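Long-range contacts in aldehyde dehydrogenase (Burkholderia vietnamiensis, PDB 5KF0), which probably oxidises aldehydes to carboxylic acids and binds the nicotinamide cofactor NADPH: residues F283-Q288 and P391-E396; I336-S341 and D365-E370; R342-W347 and Q381-K386. All coordinates share one frame; numbering follows the deposited sequence. Where two conformers were deposited one is given.

Contact 1 of 3, residues F283-Q288 and P391-E396; sequences FGAYYQ and PVAILE
Tyr286, the last residue of helix 274-286, turns the rim of its phenol ring to the start of strand 392-398. The nearest point is CE1, which lies 3.3 Å from Pro391 O; that oxygen and Val392 N sit at the ring edge, near its plane, and Pro391 CA lies in the plane too. So the ring does not stack on the proline. It runs edge-on along the backbone where the strand begins, with CD1 at 4.1 Å from Pro391 CB. The first torsion explains the direction: with CG anti to its own carbonyl carbon (chi1 -53°), the ring leaves the helix end past Pro391 and carries its hydroxyl on toward Ala393.

The ring's face has a different neighbour. Ala285 CB sits 3.6 Å above the plane of the Tyr286 ring, over its centre, and the same methyl reaches across to the strand, where Ala285 CB and Ala393 CB are 3.9 Å apart. Ala393 CB is also 3.9 Å from Tyr286 OH, so the strand methyl is shared between the helix methyl and the phenol end. Val392 CB, by contrast, is directed away from the helix.

No hydrogen bond joins residues 283-288 directly to 391-396. Tyr286 OH is instead hydrogen-bonded to Thr372 O on the neighbouring strand 368-375, and Thr372 also makes backbone hydrogen bonds with Pro391 and Ala393. The helix therefore packs across two adjacent strands of the large mixed sheet, a layered helix-on-sheet contact in the aldehyde dehydrogenase fold. Chemically, the interface is small methyls plus an aromatic C-H edge directed at a carbonyl oxygen, probably a mildly favourable electrostatic contact, while the buried phenol hydroxyl spends its proton on a carbonyl of the next strand.

Contact 2 of 3, residues I336-S341 and D365-E370; sequences ISESES and DGAMFE
Ser341, in the first turn of helix 338-353, faces the tip of a beta-hairpin: the type II' turn from Asp365 to Met368, which links strand 364-365 to the antiparallel strand 368-375. Its hydroxyl donates the hydrogen bond that joins the two parts, Ser341 OG to Gly366 O at 2.8 Å. The donor lies in the carbonyl plane, with a C=O...O angle of 156°. A chi1 of -178° places OG opposite the serine's own nitrogen, directed out from the helix at the turn, while Ser341 CB rests 4.0 Å from Ala367 CA.

Gly366 and Ala367 are the two central residues of the turn. Gly366 has the positive phi (64°) that its place in a II' turn requires, and its carbonyl ends up facing the helix. Ala367 sits against the helix start: its CB is 4.0 Å from the carbonyl carbon of Ser337, the N-cap residue. A backbone hydrogen bond between Ala367 and Met335 ties the turn to the chain just ahead of the helix as well.

On the more exposed flank Glu338 lies alongside the turn through its aliphatic part, CG being 3.9 Å from Ala367 N, and its chain, extended beyond CG, lays the carboxylate beside Gly366, with Glu338 OE2 4.1 Å from Gly366 CA. Beyond the turn, Phe369 CB is directed toward the helix, where the ring also meets Leu344 and Ser345. Ser341 O lies at the edge of that ring, in its plane, with Phe369 CE2 3.9 Å away.

Contact 3 of 3, residues R342-W347 and Q381-K386; sequences RRLSGW and QDLYRK
Trp347 and Asp382 bring two helices together, the long helix 338-353 and the short helix 382-385, which packs beside it in the aldehyde dehydrogenase fold. The contact is built on the indole. Asp382 CB stands over the five-membered ring of Trp347, 3.8 Å from its centroid and only 9° off the normal, a CH-pi contact made by the methylene; the carboxylate plane is tilted well away from that of the ring. On the opposite face lies Arg343 CG from one turn earlier in the same helix, so the indole is sandwiched between two aliphatic groups.

With CG anti to the carbonyl carbon (chi1 -62°), the indole projects along the flank of the short helix and brings its six-membered ring to Lys386, just past that helix's end. Trp347 CH2 is 3.4 Å from Lys386 CB and CZ2 is 3.6 Å from Lys386 CD: the lysine's alkyl chain crosses the indole at about a right angle before its ammonium end leads away.

Further inside, Leu344 CD1 meets Leu383 CD1 at 3.7 Å. Both leucines hold CG anti to the backbone nitrogen, which brings these two methyls together, and both also touch Val392 of strand 392-398, which continues this apolar side of the contact onto the sheet.

No direct hydrogen bond crosses between residues 342-347 and 381-386; one water supplies the link. It donates to Trp347 O (2.7 Å) and to Gln381 OE1 (2.9 Å), and accepts from Leu383 N (2.9 Å), an amide in the first turn of the short helix.

How the contacts relate
The three contacts lie on the same side of the chain's centre, with their own centres 13 to 16 Å apart. Helix 338-353 serves both contact 2, with its first turn, and contact 3, with the turns that follow; strand 368-375 of contact 2 is the sheet neighbour of strand 392-398 of contact 1. Along the chain contact 1 encloses the other two, whose segments alternate. Side chains join them physically: Phe369 of contact 2 packs on Leu344 of contact 3 and on Val392 of contact 1, and Tyr384 probably hydrogen-bonds Glu396. Helix 274-286 thus packs on one face of this part of the sheet, and helices 338-353 and 382-385 on the other.

Contact 1 of 3, residues F283-Q288 and P391-E396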
loop_
_atom_site.group_PDB
_atom_site.type_symbol
_atom_site.label_atom_id
_atom_site.label_comp_id
_atom_site.label_asym_id
_atom_site.label_seq_id
_atom_site.Cartn_x
_atom_site.Cartn_y
_atom_site.Cartn_z
ATOM N N PHE A 283 -10.014 18.733 -30.378
ATOM C CA PHE A 283 -10.602 17.500 -29.876
ATOM C C PHE A 283 -11.356 17.748 -28.575
ATOM O O PHE A 283 -12.523 17.371 -28.437
ATOM C CB PHE A 283 -9.520 16.442 -29.655
ATOM C CG PHE A 283 -10.020 15.230 -28.938
ATOM C CD1 PHE A 283 -9.766 15.047 -27.587
ATOM C CD2 PHE A 283 -10.771 14.283 -29.611
ATOM C CE1 PHE A 283 -10.250 13.938 -26.925
ATOM C CE2 PHE A 283 -11.249 13.169 -28.952
ATOM C CZ PHE A 283 -10.990 13.003 -27.607
ATOM N N GLY A 284 -10.707 18.408 -27.613
ATOM C CA GLY A 284 -11.323 18.573 -26.306
ATOM C C GLY A 284 -12.547 19.468 -26.337
ATOM O O GLY A 284 -13.526 19.221 -25.626
ATOM N N ALA A 285 -12.514 20.516 -27.163
ATOM C CA ALA A 285 -13.633 21.446 -27.225
ATOM C C ALA A 285 -14.823 20.874 -27.982
ATOM O O ALA A 285 -15.976 21.162 -27.633
ATOM C CB ALA A 285 -13.186 22.749 -27.889
ATOM N N TYR A 286 -14.579 20.069 -29.011
ATOM C CA TYR A 286 -15.638 19.738 -29.947
ATOM C C TYR A 286 -15.944 18.253 -30.055
ATOM O O TYR A 286 -16.929 17.904 -30.719
ATOM C CB TYR A 286 -15.307 20.319 -31.336
ATOM C CG TYR A 286 -15.015 21.807 -31.247
ATOM C CD1 TYR A 286 -15.962 22.690 -30.716
ATOM C CD2 TYR A 286 -13.779 22.320 -31.632
ATOM C CE1 TYR A 286 -15.687 24.059 -30.593
ATOM C CE2 TYR A 286 -13.506 23.686 -31.525
ATOM C CZ TYR A 286 -14.462 24.545 -31.007
ATOM O OH TYR A 286 -14.169 25.889 -30.897
ATOM N N TYR A 287 -15.173 17.373 -29.391
ATOM C CA TYR A 287 -15.525 15.955 -29.332
ATOM C C TYR A 287 -16.943 15.801 -28.809
ATOM O O TYR A 287 -17.316 16.416 -27.806
ATOM C CB TYR A 287 -14.545 15.189 -28.427
ATOM C CG TYR A 287 -15.007 13.805 -27.985
ATOM C CD1 TYR A 287 -15.733 13.631 -26.809
ATOM C CD2 TYR A 287 -14.705 12.680 -28.733
ATOM C CE1 TYR A 287 -16.158 12.374 -26.406
ATOM C CE2 TYR A 287 -15.123 11.412 -28.332
ATOM C CZ TYR A 287 -15.848 11.266 -27.172
ATOM O OH TYR A 287 -16.265 10.003 -26.770
ATOM N N GLN A 288 -17.729 14.971 -29.499
ATOM C CA GLN A 288 -19.149 14.781 -29.187
ATOM C C GLN A 288 -19.867 16.123 -29.049
ATOM O O GLN A 288 -20.748 16.304 -28.201
ATOM C CB GLN A 288 -19.340 13.917 -27.939
ATOM C CG GLN A 288 -20.749 13.344 -27.869
ATOM C CD GLN A 288 -20.924 12.317 -26.776
ATOM O OE1 GLN A 288 -19.943 11.755 -26.272
ATOM N NE2 GLN A 288 -22.181 12.063 -26.399
ATOM N N PRO A 391 -20.809 22.771 -28.510
ATOM C CA PRO A 391 -19.582 22.920 -29.309
ATOM C C PRO A 391 -19.103 24.367 -29.394
ATOM O O PRO A 391 -18.913 24.920 -30.476
ATOM C CB PRO A 391 -20.016 22.361 -30.672
ATOM C CG PRO A 391 -21.468 22.703 -30.757
ATOM C CD PRO A 391 -22.002 22.544 -29.348
ATOM N N VAL A 392 -18.882 24.973 -28.228
ATOM C CA VAL A 392 -18.412 26.347 -28.117
ATOM C C VAL A 392 -17.220 26.372 -27.176
ATOM O O VAL A 392 -17.245 25.734 -26.118
ATOM C CB VAL A 392 -19.515 27.285 -27.585
ATOM C CG1 VAL A 392 -18.974 28.709 -27.412
ATOM C CG2 VAL A 392 -20.723 27.258 -28.503
ATOM N N ALA A 393 -16.188 27.122 -27.547
ATOM C CA ALA A 393 -15.060 27.369 -26.669
ATOM C C ALA A 393 -14.698 28.842 -26.736
ATOM O O ALA A 393 -14.961 29.526 -27.731
ATOM C CB ALA A 393 -13.844 26.502 -27.039
ATOM N N ILE A 394 -14.077 29.308 -25.656
ATOM C CA ILE A 394 -13.683 30.704 -25.536
ATOM C C ILE A 394 -12.167 30.769 -25.436
ATOM O O ILE A 394 -11.524 29.959 -24.753
ATOM C CB ILE A 394 -14.367 31.415 -24.345
ATOM C CG1 ILE A 394 -13.814 30.944 -22.999
ATOM C CG2 ILE A 394 -15.878 31.226 -24.411
ATOM C CD1 ILE A 394 -12.767 31.871 -22.412
ATOM N N LEU A 395 -11.597 31.735 -26.149
ATOM C CA LEU A 395 -10.155 31.921 -26.237
ATOM C C LEU A 395 -9.794 33.210 -25.513
ATOM O O LEU A 395 -10.413 34.253 -25.754
ATOM C CB LEU A 395 -9.712 31.983 -27.704
ATOM C CG LEU A 395 -8.239 32.277 -27.973
ATOM C CD1 LEU A 395 -7.394 31.127 -27.490
ATOM C CD2 LEU A 395 -8.011 32.532 -29.461
ATOM N N GLU A 396 -8.824 33.138 -24.604
ATOM C CA GLU A 396 -8.396 34.327 -23.877
ATOM C C GLU A 396 -6.882 34.282 -23.687
ATOM O O GLU A 396 -6.232 33.251 -23.905
ATOM C CB GLU A 396 -9.150 34.471 -22.537
ATOM C CG GLU A 396 -9.145 33.225 -21.640
ATOM C CD GLU A 396 -9.961 33.395 -20.350
ATOM O OE1 GLU A 396 -10.316 34.545 -19.993
ATOM O OE2 GLU A 396 -10.254 32.372 -19.689
#

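Contact 2 of 3, residues I336-S341 and D365-E370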
loop_
_atom_site.group_PDB
_atom_site.type_symbol
_atom_site.label_atom_id
_atom_site.label_comp_id
_atom_site.label_asym_id
_atom_site.label_seq_id
_atom_site.Cartn_x
_atom_site.Cartn_y
_atom_site.Cartn_z
ATOM N N ILE A 336 -28.031 17.332 -28.046
ATOM C CA ILE A 336 -28.995 16.343 -27.586
ATOM C C ILE A 336 -30.436 16.781 -27.811
ATOM O O ILE A 336 -31.317 15.919 -27.920
ATOM C CB ILE A 336 -28.730 16.008 -26.103
ATOM C CG1 ILE A 336 -29.557 14.789 -25.665
ATOM C CG2 ILE A 336 -28.977 17.237 -25.201
ATOM C CD1 ILE A 336 -29.253 13.522 -26.471
ATOM N N SER A 337 -30.703 18.083 -27.911
ATOM C CA SER A 337 -32.053 18.557 -28.198
ATOM C C SER A 337 -31.996 19.994 -28.691
ATOM O O SER A 337 -31.029 20.721 -28.432
ATOM C CB SER A 337 -32.950 18.475 -26.965
ATOM O OG SER A 337 -32.514 19.401 -25.983
ATOM N N GLU A 338 -33.062 20.401 -29.395
ATOM C CA GLU A 338 -33.184 21.799 -29.800
ATOM C C GLU A 338 -33.213 22.732 -28.594
ATOM O O GLU A 338 -32.688 23.850 -28.666
ATOM C CB GLU A 338 -34.435 22.006 -30.661
ATOM C CG GLU A 338 -34.341 21.363 -32.016
ATOM C CD GLU A 338 -35.416 21.857 -32.972
ATOM O OE1 GLU A 338 -36.215 22.733 -32.575
ATOM O OE2 GLU A 338 -35.456 21.370 -34.121
ATOM N N SER A 339 -33.814 22.301 -27.479
ATOM C CA SER A 339 -33.864 23.178 -26.315
ATOM C C SER A 339 -32.472 23.406 -25.735
ATOM O O SER A 339 -32.163 24.516 -25.281
ATOM C CB SER A 339 -34.820 22.621 -25.256
ATOM O OG SER A 339 -34.413 21.353 -24.781
ATOM N N GLU A 340 -31.609 22.390 -25.762
ATOM C CA GLU A 340 -30.253 22.587 -25.263
ATOM C C GLU A 340 -29.444 23.461 -26.211
ATOM O O GLU A 340 -28.622 24.276 -25.769
ATOM C CB GLU A 340 -29.579 21.233 -25.034
ATOM C CG GLU A 340 -30.054 20.561 -23.748
ATOM C CD GLU A 340 -29.790 21.433 -22.526
ATOM O OE1 GLU A 340 -28.613 21.661 -22.203
ATOM O OE2 GLU A 340 -30.760 21.908 -21.901
ATOM N N SER A 341 -29.678 23.318 -27.517
ATOM C CA SER A 341 -29.037 24.196 -28.488
ATOM C C SER A 341 -29.470 25.643 -28.280
ATOM O O SER A 341 -28.641 26.559 -28.322
ATOM C CB SER A 341 -29.365 23.718 -29.902
ATOM O OG SER A 341 -28.725 24.527 -30.862
ATOM N N ASP A 365 -28.544 25.686 -36.370
ATOM C CA ASP A 365 -29.753 25.309 -37.108
ATOM C C ASP A 365 -30.421 24.160 -36.359
ATOM O O ASP A 365 -30.039 22.998 -36.526
ATOM C CB ASP A 365 -29.430 24.921 -38.542
ATOM C CG ASP A 365 -30.640 24.356 -39.278
ATOM O OD1 ASP A 365 -31.779 24.790 -38.996
ATOM O OD2 ASP A 365 -30.455 23.467 -40.134
ATOM N N GLY A 366 -31.421 24.483 -35.545
ATOM C CA GLY A 366 -32.020 23.462 -34.702
ATOM C C GLY A 366 -30.985 22.949 -33.726
ATOM O O GLY A 366 -30.291 23.725 -33.061
ATOM N N ALA A 367 -30.847 21.626 -33.651
ATOM C CA ALA A 367 -29.829 21.034 -32.797
ATOM C C ALA A 367 -28.463 20.937 -33.466
ATOM O O ALA A 367 -27.516 20.469 -32.824
ATOM C CB ALA A 367 -30.271 19.644 -32.321
ATOM N N MET A 368 -28.326 21.358 -34.724
ATOM C CA MET A 368 -27.029 21.333 -35.404
ATOM C C MET A 368 -26.300 22.642 -35.110
ATOM O O MET A 368 -26.546 23.669 -35.755
ATOM C CB MET A 368 -27.197 21.096 -36.902
ATOM C CG MET A 368 -27.901 19.787 -37.246
ATOM S SD MET A 368 -27.211 18.275 -36.515
ATOM C CE MET A 368 -25.531 18.305 -37.097
ATOM N N PHE A 369 -25.390 22.589 -34.141
ATOM C CA PHE A 369 -24.603 23.727 -33.678
ATOM C C PHE A 369 -23.175 23.528 -34.178
ATOM O O PHE A 369 -22.516 22.562 -33.785
ATOM C CB PHE A 369 -24.662 23.774 -32.146
ATOM C CG PHE A 369 -24.406 25.124 -31.527
ATOM C CD1 PHE A 369 -23.266 25.854 -31.827
ATOM C CD2 PHE A 369 -25.301 25.635 -30.585
ATOM C CE1 PHE A 369 -23.029 27.089 -31.223
ATOM C CE2 PHE A 369 -25.068 26.867 -29.968
ATOM C CZ PHE A 369 -23.929 27.596 -30.297
ATOM N N GLU A 370 -22.696 24.412 -35.056
ATOM C CA GLU A 370 -21.369 24.125 -35.568
ATOM C C GLU A 370 -20.297 24.415 -34.512
ATOM O O GLU A 370 -20.511 25.091 -33.505
ATOM C CB GLU A 370 -21.101 24.887 -36.869
ATOM C CG GLU A 370 -20.936 26.376 -36.750
ATOM C CD GLU A 370 -20.726 27.031 -38.112
ATOM O OE1 GLU A 370 -20.310 26.331 -39.066
ATOM O OE2 GLU A 370 -20.981 28.244 -38.230
#

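Contact 3 of 3, residues R342-W347 and Q381-K386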
loop_
_atom_site.group_PDB
_atom_site.type_symbol
_atom_site.label_atom_id
_atom_site.label_comp_id
_atom_site.label_asym_id
_atom_site.label_seq_id
_atom_site.Cartn_x
_atom_site.Cartn_y
_atom_site.Cartn_z
ATOM N N ARG A 342 -30.766 25.866 -28.028
ATOM C CA ARG A 342 -31.243 27.228 -27.802
ATOM C C ARG A 342 -30.683 27.820 -26.515
ATOM O O ARG A 342 -30.417 29.027 -26.465
ATOM C CB ARG A 342 -32.770 27.261 -27.768
ATOM C CG ARG A 342 -33.415 27.098 -29.126
ATOM C CD ARG A 342 -34.891 27.481 -29.087
ATOM N NE ARG A 342 -35.664 26.627 -28.188
ATOM C CZ ARG A 342 -36.163 25.441 -28.529
ATOM N NH1 ARG A 342 -35.962 24.962 -29.749
ATOM N NH2 ARG A 342 -36.859 24.732 -27.652
ATOM N N ARG A 343 -30.501 27.000 -25.473
ATOM C CA ARG A 343 -29.860 27.490 -24.255
ATOM C C ARG A 343 -28.476 28.041 -24.565
ATOM O O ARG A 343 -28.152 29.187 -24.230
ATOM C CB ARG A 343 -29.756 26.376 -23.209
ATOM C CG ARG A 343 -28.823 26.741 -22.035
ATOM C CD ARG A 343 -28.505 25.568 -21.109
ATOM N NE ARG A 343 -27.978 24.393 -21.813
ATOM C CZ ARG A 343 -26.723 24.265 -22.234
ATOM N NH1 ARG A 343 -25.852 25.243 -22.046
ATOM N NH2 ARG A 343 -26.346 23.159 -22.868
ATOM N N LEU A 344 -27.648 27.232 -25.220
ATOM C CA LEU A 344 -26.270 27.632 -25.486
ATOM C C LEU A 344 -26.204 28.789 -26.475
ATOM O O LEU A 344 -25.402 29.714 -26.296
ATOM C CB LEU A 344 -25.479 26.432 -25.998
ATOM C CG LEU A 344 -24.003 26.699 -26.279
ATOM C CD1 LEU A 344 -23.291 27.294 -25.054
ATOM C CD2 LEU A 344 -23.382 25.370 -26.669
ATOM N N SER A 345 -27.038 28.764 -27.522
ATOM C CA SER A 345 -27.027 29.878 -28.466
ATOM C C SER A 345 -27.467 31.176 -27.796
ATOM O O SER A 345 -26.976 32.249 -28.158
ATOM C CB SER A 345 -27.901 29.562 -29.684
ATOM O OG SER A 345 -29.277 29.673 -29.386
ATOM N N GLY A 346 -28.357 31.101 -26.802
ATOM C CA GLY A 346 -28.743 32.305 -26.079
ATOM C C GLY A 346 -27.599 32.891 -25.270
ATOM O O GLY A 346 -27.408 34.114 -25.243
ATOM N N TRP A 347 -26.825 32.029 -24.601
ATOM C CA TRP A 347 -25.622 32.488 -23.907
ATOM C C TRP A 347 -24.619 33.079 -24.887
ATOM O O TRP A 347 -23.942 34.067 -24.578
ATOM C CB TRP A 347 -24.964 31.336 -23.142
ATOM C CG TRP A 347 -25.791 30.712 -22.059
ATOM C CD1 TRP A 347 -27.022 31.115 -21.619
ATOM C CD2 TRP A 347 -25.441 29.565 -21.285
ATOM N NE1 TRP A 347 -27.457 30.284 -20.612
ATOM C CE2 TRP A 347 -26.506 29.321 -20.392
ATOM C CE3 TRP A 347 -24.330 28.715 -21.260
ATOM C CZ2 TRP A 347 -26.487 28.262 -19.477
ATOM C CZ3 TRP A 347 -24.312 27.668 -20.354
ATOM C CH2 TRP A 347 -25.389 27.447 -19.481
ATOM N N GLN A 381 -19.839 36.504 -17.989
ATOM C CA GLN A 381 -20.874 35.977 -18.879
ATOM C C GLN A 381 -21.259 34.538 -18.547
ATOM O O GLN A 381 -20.425 33.723 -18.148
ATOM C CB GLN A 381 -20.395 36.026 -20.331
ATOM C CG GLN A 381 -20.409 37.416 -20.941
ATOM C CD GLN A 381 -21.806 37.999 -20.978
ATOM O OE1 GLN A 381 -22.735 37.372 -21.484
ATOM N NE2 GLN A 381 -21.970 39.192 -20.412
ATOM N N ASP A 382 -22.540 34.217 -18.779
ATOM C CA ASP A 382 -22.998 32.835 -18.662
ATOM C C ASP A 382 -22.159 31.898 -19.517
ATOM O O ASP A 382 -21.860 30.774 -19.104
ATOM C CB ASP A 382 -24.469 32.720 -19.065
ATOM C CG ASP A 382 -25.410 33.308 -18.038
ATOM O OD1 ASP A 382 -24.979 33.555 -16.893
ATOM O OD2 ASP A 382 -26.593 33.521 -18.382
ATOM N N LEU A 383 -21.790 32.335 -20.725
ATOM C CA LEU A 383 -20.983 31.488 -21.595
ATOM C C LEU A 383 -19.639 31.161 -20.966
ATOM O O LEU A 383 -19.065 30.107 -21.255
ATOM C CB LEU A 383 -20.782 32.168 -22.953
ATOM C CG LEU A 383 -20.147 31.300 -24.040
ATOM C CD1 LEU A 383 -21.123 30.207 -24.465
ATOM C CD2 LEU A 383 -19.744 32.136 -25.237
ATOM N N TYR A 384 -19.123 32.055 -20.115
ATOM C CA TYR A 384 -17.855 31.816 -19.435
ATOM C C TYR A 384 -18.038 30.916 -18.219
ATOM O O TYR A 384 -17.281 29.957 -18.029
ATOM C CB TYR A 384 -17.220 33.148 -19.008
ATOM C CG TYR A 384 -15.772 32.984 -18.606
ATOM C CD1 TYR A 384 -14.752 33.178 -19.531
ATOM C CD2 TYR A 384 -15.424 32.600 -17.314
ATOM C CE1 TYR A 384 -13.429 32.992 -19.182
ATOM C CE2 TYR A 384 -14.099 32.419 -16.955
ATOM C CZ TYR A 384 -13.108 32.618 -17.895
ATOM O OH TYR A 384 -11.790 32.416 -17.558
ATOM N N ARG A 385 -19.045 31.208 -17.395
ATOM C CA ARG A 385 -19.124 30.695 -16.031
ATOM C C ARG A 385 -19.992 29.456 -15.875
ATOM O O ARG A 385 -19.773 28.679 -14.939
ATOM C CB ARG A 385 -19.676 31.774 -15.095
ATOM C CG ARG A 385 -18.880 33.061 -15.110
ATOM C CD ARG A 385 -19.073 33.869 -13.824
ATOM N NE ARG A 385 -18.350 33.270 -12.694
ATOM C CZ ARG A 385 -17.048 33.429 -12.475
ATOM N NH1 ARG A 385 -16.316 34.155 -13.322
ATOM N NH2 ARG A 385 -16.477 32.850 -11.425
ATOM N N LYS A 386 -21.000 29.280 -16.721
ATOM C CA LYS A 386 -21.843 28.102 -16.603
ATOM C C LYS A 386 -21.314 27.000 -17.517
ATOM O O LYS A 386 -20.397 27.207 -18.312
ATOM C CB LYS A 386 -23.296 28.447 -16.936
ATOM C CG LYS A 386 -23.886 29.552 -16.058
ATOM C CD LYS A 386 -25.369 29.737 -16.376
ATOM C CE LYS A 386 -26.000 30.808 -15.511
ATOM N NZ LYS A 386 -25.929 30.468 -14.066
HETATM O O HOH W 1 -23.097 34.553 -22.054
#